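Local coordinates for protein short-chain type dehydrogenase/reductase (Mycobacterium ulcerans, PDB 3SVT) that probably acts as an NAD-dependent oxidoreductase of the short-chain dehydrogenase/reductase (SDR) family, at residues B[149-154]-B[162-167]. Sequence-based numbering, arbitrary orientation.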
loop_
_atom_site.group_PDB
_atom_site.type_symbol
_atom_site.label_atom_id
_atom_site.label_comp_id
_atom_site.label_asym_id
_atom_site.label_seq_id
_atom_site.Cartn_x
_atom_site.Cartn_y
_atom_site.Cartn_z
ATOM N N ILE B 149 6.702 10.925 14.046
ATOM C CA ILE B 149 5.365 10.538 14.520
ATOM C C ILE B 149 4.276 11.064 13.588
ATOM O O ILE B 149 4.039 12.266 13.501
ATOM C CB ILE B 149 5.070 11.015 15.935
ATOM C CG1 ILE B 149 6.194 10.592 16.891
ATOM C CG2 ILE B 149 3.691 10.470 16.386
ATOM C CD1 ILE B 149 6.345 9.102 17.064
ATOM N N SER B 150 3.615 10.139 12.906
ATOM C CA SER B 150 2.593 10.465 11.929
ATOM C C SER B 150 1.204 10.298 12.569
ATOM O O SER B 150 0.988 10.782 13.662
ATOM C CB SER B 150 2.800 9.595 10.695
ATOM O OG SER B 150 1.820 9.815 9.693
ATOM N N SER B 151 0.270 9.639 11.886
ATOM C CA SER B 151 -1.068 9.375 12.419
ATOM C C SER B 151 -1.795 8.352 11.567
ATOM O O SER B 151 -1.546 8.227 10.366
ATOM C CB SER B 151 -1.928 10.638 12.422
ATOM O OG SER B 151 -3.259 10.354 12.854
ATOM N N ILE B 152 -2.728 7.632 12.187
ATOM C CA ILE B 152 -3.647 6.800 11.422
ATOM C C ILE B 152 -4.456 7.621 10.386
ATOM O O ILE B 152 -4.953 7.073 9.401
ATOM C CB ILE B 152 -4.611 6.058 12.349
ATOM C CG1 ILE B 152 -5.442 5.037 11.549
ATOM C CG2 ILE B 152 -5.488 7.063 13.091
ATOM C CD1 ILE B 152 -5.996 3.909 12.404
ATOM N N ALA B 153 -4.603 8.923 10.609
ATOM C CA ALA B 153 -5.220 9.799 9.629
ATOM C C ALA B 153 -4.525 9.721 8.264
ATOM O O ALA B 153 -5.175 9.936 7.246
ATOM C CB ALA B 153 -5.288 11.246 10.146
ATOM N N ALA B 154 -3.232 9.376 8.242
ATOM C CA ALA B 154 -2.503 9.127 6.999
ATOM C C ALA B 154 -2.800 7.767 6.370
ATOM O O ALA B 154 -2.710 7.637 5.159
ATOM C CB ALA B 154 -0.924 9.279 7.216
ATOM N N GLY B 162 -9.628 17.269 6.964
ATOM C CA GLY B 162 -8.951 18.215 6.090
ATOM C C GLY B 162 -7.456 17.948 6.010
ATOM O O GLY B 162 -7.028 16.881 5.568
ATOM N N ALA B 163 -6.657 18.917 6.438
ATOM C CA ALA B 163 -5.198 18.887 6.207
ATOM C C ALA B 163 -4.429 17.843 7.038
ATOM O O ALA B 163 -3.290 17.532 6.738
ATOM C CB ALA B 163 -4.612 20.285 6.454
ATOM N N TYR B 164 -5.018 17.343 8.116
ATOM C CA TYR B 164 -4.289 16.439 9.016
ATOM C C TYR B 164 -3.722 15.208 8.297
ATOM O O TYR B 164 -2.492 15.005 8.262
ATOM C CB TYR B 164 -5.167 16.040 10.222
ATOM C CG TYR B 164 -4.382 15.374 11.359
ATOM C CD1 TYR B 164 -3.207 15.945 11.856
ATOM C CD2 TYR B 164 -4.808 14.172 11.915
ATOM C CE1 TYR B 164 -2.474 15.335 12.888
ATOM C CE2 TYR B 164 -4.086 13.556 12.945
ATOM C CZ TYR B 164 -2.929 14.137 13.427
ATOM O OH TYR B 164 -2.223 13.529 14.448
ATOM N N GLY B 165 -4.589 14.394 7.711
ATOM C CA GLY B 165 -4.132 13.164 7.058
ATOM C C GLY B 165 -3.329 13.444 5.793
ATOM O O GLY B 165 -2.380 12.702 5.454
ATOM N N VAL B 166 -3.713 14.516 5.099
ATOM C CA VAL B 166 -3.028 14.960 3.896
ATOM C C VAL B 166 -1.563 15.245 4.241
ATOM O O VAL B 166 -0.642 14.724 3.594
ATOM C CB VAL B 166 -3.692 16.237 3.351
ATOM C CG1 VAL B 166 -2.857 16.876 2.265
ATOM C CG2 VAL B 166 -5.148 15.954 2.879
ATOM N N THR B 167 -1.332 16.054 5.270
ATOM C CA THR B 167 0.047 16.439 5.612
ATOM C C THR B 167 0.792 15.298 6.243
ATOM O O THR B 167 1.980 15.141 6.000
ATOM C CB THR B 167 0.131 17.665 6.559
ATOM O OG1 THR B 167 -0.627 17.406 7.744
ATOM C CG2 THR B 167 -0.379 18.965 5.862
#
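Tyr164 reaches from the first turn of its helix to Ala153 and Ser151, meeting them through its CD2 and CE2 atoms: CD2 lies 3.5 Å from Ala153 CB and CE2 lies 3.3 Å from Ser151 OG. Both approach the ring obliquely. With CG anti to the backbone N (chi1 -167°), the phenol leans across to the other segment, although its CB does not point there. Its OH ends 3.7 Å from Ser151 OG, too far for a direct hydrogen bond. Ser151 is instead the N-cap of the short helix: its OG accepts from Ala153 N at 3.0 Å with a nearly straight N-H...O angle of 163°, which helps fix the serine beside the phenol. Next to the aromatic contact, Gly165 CA is 3.4 Å from Ala153 O, a weak CA-H...O contact bent to 126° at H. Having no side chain, Gly165 lets the helix backbone come this close, its CA 4.4 Å from Ala154 CA. The thirteen-residue spacing of Ser151 and Tyr164, with Lys168 four residues on, matches the Ser-Tyr-Lys triad of SDR enzymes, so this is probably the catalytic site. In the Rossmann fold, 149-154 begins at the C-terminal end of strand 144-149 and runs into the short helix; helix 163-182 packs on helix 113-140 through Ala163 and Thr167, while Val166 meets Ala170 of a neighbouring subunit.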